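Local coordinates for Lin1909 protein (Listeria innocua, PDB 3FIJ) that binds manganese and may hydrolyse gamma-glutamyl-gamma-aminobutyrate, though its function is not established, at residues 32-40 with 223-234; 154-164 with 192-202. All coordinates share one frame; numbering follows the deposited sequence.

Contact 1: 32-40 with 223-234; sequences RYVDAIQKV and FQTDPESEQLFQ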
loop_
_atom_site.group_PDB
_atom_site.type_symbol
_atom_site.label_atom_id
_atom_site.label_comp_id
_atom_site.label_asym_id
_atom_site.label_seq_id
_atom_site.Cartn_x
_atom_site.Cartn_y
_atom_site.Cartn_z
ATOM N N ARG A 32 12.324 -10.861 -20.613
ATOM C CA ARG A 32 11.798 -10.922 -21.962
ATOM C C ARG A 32 12.850 -10.759 -23.049
ATOM O O ARG A 32 12.650 -11.214 -24.172
ATOM C CB ARG A 32 10.624 -9.952 -22.115
ATOM C CG ARG A 32 9.490 -10.372 -21.177
ATOM C CD ARG A 32 8.160 -9.722 -21.458
ATOM N NE ARG A 32 7.242 -9.953 -20.341
ATOM C CZ ARG A 32 6.043 -9.389 -20.216
ATOM N NH1 ARG A 32 5.599 -8.549 -21.144
ATOM N NH2 ARG A 32 5.292 -9.656 -19.152
ATOM N N TYR A 33 13.983 -10.149 -22.721
ATOM C CA TYR A 33 15.039 -10.030 -23.720
ATOM C C TYR A 33 15.671 -11.412 -23.892
ATOM O O TYR A 33 15.972 -11.821 -25.014
ATOM C CB TYR A 33 16.115 -9.022 -23.308
ATOM C CG TYR A 33 15.643 -7.586 -23.252
ATOM C CD1 TYR A 33 15.155 -7.043 -22.066
ATOM C CD2 TYR A 33 15.713 -6.756 -24.377
ATOM C CE1 TYR A 33 14.753 -5.707 -21.987
ATOM C CE2 TYR A 33 15.313 -5.412 -24.306
ATOM C CZ TYR A 33 14.839 -4.905 -23.102
ATOM O OH TYR A 33 14.488 -3.587 -22.986
ATOM N N VAL A 34 15.862 -12.139 -22.787
ATOM C CA VAL A 34 16.447 -13.475 -22.890
ATOM C C VAL A 34 15.442 -14.427 -23.547
ATOM O O VAL A 34 15.842 -15.345 -24.261
ATOM C CB VAL A 34 16.921 -14.067 -21.502
ATOM C CG1 VAL A 34 17.207 -12.951 -20.519
ATOM C CG2 VAL A 34 15.915 -15.058 -20.959
ATOM N N ASP A 35 14.149 -14.209 -23.311
ATOM C CA ASP A 35 13.123 -15.050 -23.937
ATOM C C ASP A 35 13.270 -14.875 -25.446
ATOM O O ASP A 35 13.305 -15.840 -26.201
ATOM C CB ASP A 35 11.702 -14.622 -23.541
ATOM C CG ASP A 35 11.381 -14.881 -22.075
ATOM O OD1 ASP A 35 12.016 -15.760 -21.452
ATOM O OD2 ASP A 35 10.465 -14.206 -21.552
ATOM N N ALA A 36 13.355 -13.623 -25.871
ATOM C CA ALA A 36 13.504 -13.297 -27.281
ATOM C C ALA A 36 14.717 -13.991 -27.894
ATOM O O ALA A 36 14.618 -14.629 -28.937
ATOM C CB ALA A 36 13.624 -11.786 -27.446
ATOM N N ILE A 37 15.866 -13.870 -27.249
ATOM C CA ILE A 37 17.065 -14.491 -27.777
ATOM C C ILE A 37 16.929 -16.005 -27.833
ATOM O O ILE A 37 17.276 -16.630 -28.835
ATOM C CB ILE A 37 18.304 -14.125 -26.931
ATOM C CG1 ILE A 37 18.604 -12.629 -27.071
ATOM C CG2 ILE A 37 19.494 -14.980 -27.348
ATOM C CD1 ILE A 37 18.710 -12.158 -28.493
ATOM N N GLN A 38 16.418 -16.597 -26.760
ATOM C CA GLN A 38 16.259 -18.044 -26.713
ATOM C C GLN A 38 15.278 -18.564 -27.756
ATOM O O GLN A 38 15.513 -19.607 -28.362
ATOM C CB GLN A 38 15.833 -18.486 -25.316
ATOM C CG GLN A 38 16.981 -18.488 -24.313
ATOM C CD GLN A 38 16.507 -18.691 -22.885
ATOM O OE1 GLN A 38 17.315 -18.894 -21.975
ATOM N NE2 GLN A 38 15.197 -18.627 -22.678
ATOM N N LYS A 39 14.193 -17.834 -27.979
ATOM C CA LYS A 39 13.208 -18.246 -28.967
ATOM C C LYS A 39 13.833 -18.250 -30.360
ATOM O O LYS A 39 13.490 -19.067 -31.202
ATOM C CB LYS A 39 12.008 -17.291 -28.943
ATOM C CG LYS A 39 11.172 -17.266 -30.232
ATOM C CD LYS A 39 10.502 -18.605 -30.544
ATOM C CE LYS A 39 9.014 -18.582 -30.240
ATOM N NZ LYS A 39 8.277 -17.555 -31.035
ATOM N N VAL A 40 14.777 -17.347 -30.582
ATOM C CA VAL A 40 15.412 -17.209 -31.880
ATOM C C VAL A 40 16.657 -18.065 -32.166
ATOM O O VAL A 40 17.183 -18.049 -33.279
ATOM C CB VAL A 40 15.673 -15.700 -32.122
ATOM C CG1 VAL A 40 17.019 -15.460 -32.738
ATOM C CG2 VAL A 40 14.565 -15.146 -32.996
ATOM N N PHE A 223 7.348 -9.400 -29.518
ATOM C CA PHE A 223 7.705 -10.593 -30.281
ATOM C C PHE A 223 6.872 -11.832 -30.006
ATOM O O PHE A 223 6.670 -12.645 -30.894
ATOM C CB PHE A 223 9.197 -10.910 -30.111
ATOM C CG PHE A 223 9.500 -11.853 -28.984
ATOM C CD1 PHE A 223 9.426 -13.229 -29.173
ATOM C CD2 PHE A 223 9.851 -11.365 -27.733
ATOM C CE1 PHE A 223 9.697 -14.106 -28.131
ATOM C CE2 PHE A 223 10.125 -12.235 -26.680
ATOM C CZ PHE A 223 10.047 -13.610 -26.881
ATOM N N GLN A 224 6.392 -11.987 -28.783
ATOM C CA GLN A 224 5.575 -13.143 -28.454
ATOM C C GLN A 224 4.263 -13.115 -29.266
ATOM O O GLN A 224 3.672 -14.162 -29.548
ATOM C CB GLN A 224 5.270 -13.155 -26.948
ATOM C CG GLN A 224 6.500 -12.911 -26.064
ATOM C CD GLN A 224 6.774 -11.422 -25.761
ATOM O OE1 GLN A 224 6.711 -10.560 -26.643
ATOM N NE2 GLN A 224 7.099 -11.133 -24.501
ATOM N N THR A 225 3.817 -11.921 -29.650
ATOM C CA THR A 225 2.578 -11.793 -30.410
ATOM C C THR A 225 2.703 -10.926 -31.652
ATOM O O THR A 225 1.717 -10.358 -32.107
ATOM C CB THR A 225 1.449 -11.192 -29.560
ATOM O OG1 THR A 225 1.739 -9.814 -29.280
ATOM C CG2 THR A 225 1.307 -11.956 -28.247
ATOM N N ASP A 226 3.908 -10.818 -32.198
ATOM C CA ASP A 226 4.136 -10.012 -33.396
ATOM C C ASP A 226 5.338 -10.609 -34.112
ATOM O O ASP A 226 6.479 -10.271 -33.819
ATOM C CB ASP A 226 4.414 -8.554 -33.016
ATOM C CG ASP A 226 4.540 -7.642 -34.229
ATOM O OD1 ASP A 226 5.527 -6.883 -34.294
ATOM O OD2 ASP A 226 3.652 -7.672 -35.113
ATOM N N PRO A 227 5.089 -11.515 -35.065
ATOM C CA PRO A 227 6.167 -12.170 -35.818
ATOM C C PRO A 227 7.265 -11.247 -36.325
ATOM O O PRO A 227 8.449 -11.578 -36.240
ATOM C CB PRO A 227 5.419 -12.869 -36.948
ATOM C CG PRO A 227 4.105 -13.246 -36.282
ATOM C CD PRO A 227 3.763 -11.977 -35.520
ATOM N N GLU A 228 6.883 -10.090 -36.843
ATOM C CA GLU A 228 7.865 -9.150 -37.372
ATOM C C GLU A 228 8.866 -8.722 -36.299
ATOM O O GLU A 228 10.056 -8.572 -36.569
ATOM C CB GLU A 228 7.142 -7.943 -37.959
ATOM C CG GLU A 228 6.009 -8.352 -38.894
ATOM C CD GLU A 228 5.339 -7.179 -39.577
ATOM O OE1 GLU A 228 5.144 -6.137 -38.912
ATOM O OE2 GLU A 228 4.994 -7.308 -40.772
ATOM N N SER A 229 8.380 -8.531 -35.078
ATOM C CA SER A 229 9.247 -8.153 -33.983
ATOM C C SER A 229 10.282 -9.251 -33.752
ATOM O O SER A 229 11.479 -8.978 -33.564
ATOM C CB SER A 229 8.426 -7.939 -32.721
ATOM O OG SER A 229 7.666 -6.753 -32.824
ATOM N N GLU A 230 9.823 -10.498 -33.770
ATOM C CA GLU A 230 10.735 -11.614 -33.570
ATOM C C GLU A 230 11.857 -11.607 -34.613
ATOM O O GLU A 230 12.998 -11.958 -34.309
ATOM C CB GLU A 230 9.984 -12.941 -33.628
ATOM C CG GLU A 230 10.881 -14.117 -33.325
ATOM C CD GLU A 230 10.163 -15.446 -33.393
ATOM O OE1 GLU A 230 9.035 -15.545 -32.868
ATOM O OE2 GLU A 230 10.740 -16.395 -33.961
ATOM N N GLN A 231 11.532 -11.209 -35.841
ATOM C CA GLN A 231 12.532 -11.151 -36.905
ATOM C C GLN A 231 13.714 -10.258 -36.528
ATOM O O GLN A 231 14.857 -10.516 -36.924
ATOM C CB GLN A 231 11.910 -10.624 -38.194
ATOM C CG GLN A 231 10.997 -11.592 -38.909
ATOM C CD GLN A 231 10.549 -11.035 -40.246
ATOM O OE1 GLN A 231 11.377 -10.671 -41.095
ATOM N NE2 GLN A 231 9.235 -10.953 -40.440
ATOM N N LEU A 232 13.440 -9.202 -35.771
ATOM C CA LEU A 232 14.508 -8.302 -35.360
ATOM C C LEU A 232 15.554 -9.068 -34.571
ATOM O O LEU A 232 16.748 -8.981 -34.855
ATOM C CB LEU A 232 13.938 -7.149 -34.527
ATOM C CG LEU A 232 13.438 -5.944 -35.337
ATOM C CD1 LEU A 232 12.566 -6.422 -36.497
ATOM C CD2 LEU A 232 12.680 -4.990 -34.434
ATOM N N PHE A 233 15.113 -9.834 -33.583
ATOM C CA PHE A 233 16.066 -10.597 -32.790
ATOM C C PHE A 233 16.698 -11.706 -33.631
ATOM O O PHE A 233 17.862 -12.073 -33.420
ATOM C CB PHE A 233 15.392 -11.196 -31.558
ATOM C CG PHE A 233 14.804 -10.175 -30.630
ATOM C CD1 PHE A 233 13.469 -9.803 -30.737
ATOM C CD2 PHE A 233 15.595 -9.569 -29.652
ATOM C CE1 PHE A 233 12.928 -8.846 -29.891
ATOM C CE2 PHE A 233 15.063 -8.609 -28.800
ATOM C CZ PHE A 233 13.724 -8.248 -28.921
ATOM N N GLN A 234 15.933 -12.234 -34.587
ATOM C CA GLN A 234 16.425 -13.297 -35.461
ATOM C C GLN A 234 17.597 -12.761 -36.266
ATOM O O GLN A 234 18.634 -13.423 -36.394
ATOM C CB GLN A 234 15.321 -13.771 -36.413
ATOM C CG GLN A 234 15.722 -14.966 -37.274
ATOM C CD GLN A 234 16.101 -16.183 -36.444
ATOM O OE1 GLN A 234 15.270 -16.746 -35.724
ATOM N NE2 GLN A 234 17.360 -16.592 -36.536
#
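With CG anti to its carbonyl carbon (chi1 -61°), Phe233 turns one ring face to Ala36, whose CB sits over the ring centre, 3.5 Å from the centroid and on the ring normal to within 4°. A second ring, Phe223, takes the same alanine from its backbone side: Ala36 CA lies over one face of Phe223, offset toward the rim, while Gln224 CG covers the opposite face. Ala36 N also comes within 3.5 Å of Phe223 CZ. Ala36 thus meets two rings, CB over Phe233 and CA over Phe223, both as CH-pi contacts. In the glutamine amidotransferase-like fold, helices 31-40 and 227-241 both pack against the central sheet; their segments here cross almost at right angles (-81°) with the axes 9.1 Å apart. Phe233 continues inward to an edge-to-face contact with Phe112 of strand 111-114. At the outer side, Lys39, bent beyond CG, reaches across the extended Glu230, and NZ meets Glu230 OE1 at 2.8 Å from above the carboxylate plane, forming a salt bridge. Beyond it Val40 packs on the next turn, CG1 lying 3.6 Å from Phe233 O and CG2 3.8 Å from Glu230 CG.

Contact 2: 154-164 with 192-202; sequences HTIDIEPTSEL and TARTADGMIEA. With MN (manganese (II) ion), chain I.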
loop_
_atom_site.group_PDB
_atom_site.type_symbol
_atom_site.label_atom_id
_atom_site.label_comp_id
_atom_site.label_asym_id
_atom_site.label_seq_id
_atom_site.Cartn_x
_atom_site.Cartn_y
_atom_site.Cartn_z
ATOM N N HIS A 154 2.073 3.980 -31.683
ATOM C CA HIS A 154 2.265 5.032 -32.674
ATOM C C HIS A 154 2.828 4.456 -33.971
ATOM O O HIS A 154 3.639 3.524 -33.944
ATOM C CB HIS A 154 3.153 6.184 -32.131
ATOM C CG HIS A 154 4.504 5.766 -31.611
ATOM N ND1 HIS A 154 5.277 4.796 -32.211
ATOM C CD2 HIS A 154 5.256 6.270 -30.598
ATOM C CE1 HIS A 154 6.448 4.720 -31.594
ATOM N NE2 HIS A 154 6.459 5.605 -30.615
ATOM N N THR A 155 2.375 4.997 -35.102
ATOM C CA THR A 155 2.824 4.511 -36.404
ATOM C C THR A 155 4.109 5.177 -36.914
ATOM O O THR A 155 4.277 6.387 -36.842
ATOM C CB THR A 155 1.681 4.616 -37.482
ATOM O OG1 THR A 155 2.138 5.355 -38.622
ATOM C CG2 THR A 155 0.436 5.261 -36.903
ATOM N N ILE A 156 5.016 4.362 -37.433
ATOM C CA ILE A 156 6.292 4.855 -37.928
ATOM C C ILE A 156 6.485 4.705 -39.427
ATOM O O ILE A 156 6.096 3.699 -40.017
ATOM C CB ILE A 156 7.454 4.123 -37.243
ATOM C CG1 ILE A 156 7.305 2.609 -37.455
ATOM C CG2 ILE A 156 7.479 4.484 -35.770
ATOM C CD1 ILE A 156 8.426 1.762 -36.870
ATOM N N ASP A 157 7.096 5.721 -40.029
ATOM C CA ASP A 157 7.395 5.725 -41.456
ATOM C C ASP A 157 8.764 5.065 -41.556
ATOM O O ASP A 157 9.704 5.452 -40.854
ATOM C CB ASP A 157 7.465 7.159 -41.975
ATOM C CG ASP A 157 6.185 7.924 -41.737
ATOM O OD1 ASP A 157 5.167 7.607 -42.382
ATOM O OD2 ASP A 157 6.191 8.846 -40.897
ATOM N N ILE A 158 8.874 4.068 -42.422
ATOM C CA ILE A 158 10.116 3.331 -42.572
ATOM C C ILE A 158 10.841 3.639 -43.868
ATOM O O ILE A 158 10.225 3.757 -44.920
ATOM C CB ILE A 158 9.842 1.817 -42.499
ATOM C CG1 ILE A 158 9.163 1.491 -41.163
ATOM C CG2 ILE A 158 11.134 1.036 -42.647
ATOM C CD1 ILE A 158 8.807 0.030 -40.975
ATOM N N GLU A 159 12.159 3.779 -43.779
ATOM C CA GLU A 159 12.992 4.041 -44.946
ATOM C C GLU A 159 12.999 2.742 -45.759
ATOM O O GLU A 159 13.594 1.762 -45.338
ATOM C CB GLU A 159 14.408 4.399 -44.482
ATOM C CG GLU A 159 15.396 4.630 -45.598
ATOM C CD GLU A 159 14.879 5.624 -46.609
ATOM O OE1 GLU A 159 14.455 6.724 -46.181
ATOM O OE2 GLU A 159 14.896 5.304 -47.820
ATOM N N PRO A 160 12.335 2.723 -46.933
ATOM C CA PRO A 160 12.254 1.538 -47.801
ATOM C C PRO A 160 13.571 0.850 -48.135
ATOM O O PRO A 160 13.605 -0.361 -48.370
ATOM C CB PRO A 160 11.543 2.068 -49.044
ATOM C CG PRO A 160 11.955 3.496 -49.086
ATOM C CD PRO A 160 11.811 3.905 -47.641
ATOM N N THR A 161 14.651 1.618 -48.147
ATOM C CA THR A 161 15.976 1.086 -48.455
ATOM C C THR A 161 16.707 0.602 -47.209
ATOM O O THR A 161 17.825 0.099 -47.305
ATOM C CB THR A 161 16.871 2.170 -49.083
ATOM O OG1 THR A 161 16.809 3.350 -48.265
ATOM C CG2 THR A 161 16.423 2.501 -50.500
ATOM N N SER A 162 16.083 0.751 -46.043
ATOM C CA SER A 162 16.727 0.372 -44.789
ATOM C C SER A 162 16.665 -1.098 -44.386
ATOM O O SER A 162 15.816 -1.865 -44.845
ATOM C CB SER A 162 16.149 1.200 -43.646
ATOM O OG SER A 162 14.868 0.720 -43.283
ATOM N N GLU A 163 17.588 -1.472 -43.504
ATOM C CA GLU A 163 17.654 -2.823 -42.973
ATOM C C GLU A 163 16.308 -3.079 -42.302
ATOM O O GLU A 163 15.717 -4.147 -42.459
ATOM C CB GLU A 163 18.775 -2.913 -41.936
ATOM C CG GLU A 163 18.996 -4.288 -41.312
ATOM C CD GLU A 163 19.782 -5.235 -42.212
ATOM O OE1 GLU A 163 20.655 -4.749 -42.957
ATOM O OE2 GLU A 163 19.538 -6.463 -42.159
ATOM N N LEU A 164 15.827 -2.082 -41.565
ATOM C CA LEU A 164 14.553 -2.194 -40.856
ATOM C C LEU A 164 13.457 -2.628 -41.809
ATOM O O LEU A 164 12.645 -3.503 -41.482
ATOM C CB LEU A 164 14.165 -0.854 -40.219
ATOM C CG LEU A 164 12.939 -0.894 -39.305
ATOM C CD1 LEU A 164 13.208 -1.852 -38.146
ATOM C CD2 LEU A 164 12.632 0.503 -38.778
ATOM N N THR A 192 16.254 5.720 -39.864
ATOM C CA THR A 192 15.465 4.936 -40.810
ATOM C C THR A 192 14.000 4.817 -40.427
ATOM O O THR A 192 13.215 4.219 -41.155
ATOM C CB THR A 192 16.036 3.520 -40.989
ATOM O OG1 THR A 192 16.181 2.886 -39.711
ATOM C CG2 THR A 192 17.380 3.588 -41.688
ATOM N N ALA A 193 13.631 5.391 -39.286
ATOM C CA ALA A 193 12.250 5.354 -38.829
ATOM C C ALA A 193 11.918 6.562 -37.953
ATOM O O ALA A 193 12.731 6.994 -37.135
ATOM C CB ALA A 193 11.992 4.072 -38.057
ATOM N N ARG A 194 10.715 7.093 -38.137
ATOM C CA ARG A 194 10.222 8.236 -37.381
ATOM C C ARG A 194 8.708 8.114 -37.195
ATOM O O ARG A 194 8.027 7.429 -37.970
ATOM C CB ARG A 194 10.469 9.548 -38.137
ATOM C CG ARG A 194 11.891 10.043 -38.225
ATOM C CD ARG A 194 11.941 11.271 -39.131
ATOM N NE ARG A 194 13.294 11.557 -39.607
ATOM C CZ ARG A 194 14.238 12.150 -38.887
ATOM N NH1 ARG A 194 13.982 12.534 -37.643
ATOM N NH2 ARG A 194 15.442 12.358 -39.414
ATOM N N THR A 195 8.189 8.783 -36.167
ATOM C CA THR A 195 6.747 8.822 -35.934
ATOM C C THR A 195 6.293 10.126 -36.593
ATOM O O THR A 195 7.110 11.026 -36.822
ATOM C CB THR A 195 6.393 8.877 -34.437
ATOM O OG1 THR A 195 7.412 9.598 -33.742
ATOM C CG2 THR A 195 6.229 7.468 -33.857
ATOM N N ALA A 196 4.998 10.231 -36.876
ATOM C CA ALA A 196 4.433 11.407 -37.544
ATOM C C ALA A 196 4.871 12.761 -36.987
ATOM O O ALA A 196 4.695 13.796 -37.648
ATOM C CB ALA A 196 2.906 11.316 -37.551
ATOM N N ASP A 197 5.429 12.765 -35.779
ATOM C CA ASP A 197 5.882 14.008 -35.173
ATOM C C ASP A 197 7.356 14.269 -35.474
ATOM O O ASP A 197 7.946 15.220 -34.963
ATOM C CB ASP A 197 5.643 13.980 -33.661
ATOM C CG ASP A 197 6.312 12.794 -32.981
ATOM O OD1 ASP A 197 6.915 11.959 -33.690
ATOM O OD2 ASP A 197 6.230 12.699 -31.735
ATOM N N GLY A 198 7.943 13.419 -36.309
ATOM C CA GLY A 198 9.341 13.576 -36.674
ATOM C C GLY A 198 10.384 12.980 -35.731
ATOM O O GLY A 198 11.570 12.950 -36.070
HETATM N N MSE A 199 9.978 12.508 -34.556
HETATM C CA MSE A 199 10.949 11.936 -33.629
HETATM C C MSE A 199 11.611 10.661 -34.178
HETATM O O MSE A 199 11.002 9.889 -34.914
HETATM C CB MSE A 199 10.283 11.677 -32.276
HETATM C CG MSE A 199 9.811 12.944 -31.580
HETATM SE SE MSE A 199 11.278 14.186 -31.122
HETATM C CE MSE A 199 11.159 15.362 -32.645
ATOM N N ILE A 200 12.871 10.458 -33.815
ATOM C CA ILE A 200 13.653 9.317 -34.278
ATOM C C ILE A 200 13.322 8.009 -33.569
ATOM O O ILE A 200 13.483 7.891 -32.351
ATOM C CB ILE A 200 15.158 9.617 -34.119
ATOM C CG1 ILE A 200 15.539 10.755 -35.063
ATOM C CG2 ILE A 200 15.979 8.368 -34.405
ATOM C CD1 ILE A 200 16.848 11.433 -34.717
ATOM N N GLU A 201 12.884 7.023 -34.347
ATOM C CA GLU A 201 12.497 5.713 -33.818
ATOM C C GLU A 201 13.458 4.581 -34.164
ATOM O O GLU A 201 13.492 3.556 -33.475
ATOM C CB GLU A 201 11.089 5.354 -34.304
ATOM C CG GLU A 201 9.953 6.126 -33.630
ATOM C CD GLU A 201 9.732 5.739 -32.165
ATOM O OE1 GLU A 201 9.767 4.530 -31.839
ATOM O OE2 GLU A 201 9.505 6.643 -31.332
ATOM N N ALA A 202 14.239 4.760 -35.225
ATOM C CA ALA A 202 15.193 3.739 -35.641
ATOM C C ALA A 202 16.438 4.343 -36.292
ATOM O O ALA A 202 16.358 5.258 -37.120
ATOM C CB ALA A 202 14.521 2.752 -36.603
HETATM MN MN MN I . 8.255 6.320 -29.287
HETATM O O HOH W 1 3.356 8.396 -35.396
HETATM O O HOH W 2 8.843 4.133 -29.295
#
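The manganese site sits at one end of an antiparallel strand pair, 154-158 with 192-195, inside the mixed sheet, with Glu201 supplied by the next strand, 200-205. His154 NE2 binds manganese at 2.3 Å and Glu201 OE2 at 2.4 Å, in neighbouring positions about a right angle apart, with ring and carboxylate planes 72° apart. His143, Ser176 and His178 also bind the ion, as does a water that donates to Glu201 OE1. Thr195 CG2 is centred over one face of the His154 imidazole, 3.3 Å from the centroid, a CH-pi contact that backs the ligand ring. Ile156 CG2 packs on Glu201 CG, 3.7 Å away. Backbone pairing fixes the register: Asp157 N donates to Arg194 O with an N-H...O angle of 156°, the return bond is weak, and Glu159 N donates to Thr192 O. Thr192 and Ala193 of strand 189-195 form a classic beta bulge opposite Ala202 of strand 200-205. Leu164, with CG anti to the backbone N (chi1 -173°), places CD2 against the methyls of both Ala193 and Ala202. At the far end, Ser162 CB presses on Thr192 CG2 at 3.3 Å, tighter than usual for two carbons.

Contact 2 is nested along the chain inside the loop closed by contact 1: helix 31-40 comes first, strands 154-158, 189-195 and 200-205 follow, and 223-234 leads into helix 227-241. The centres lie about 20 Å apart and the nearest atoms about 5 Å apart, so the two do not touch. They are tied to one mixed sheet. Contact 1 packs on its parallel strands 6-10 and 111-114, whereas contact 2 joins strands of its antiparallel part. Phe233 of contact 1 also touches the residue group Cys115, His218 and Glu220, whose geometry resembles the catalytic triad expected in this family, so the helix pair probably borders the active site, with manganese held in the antiparallel half.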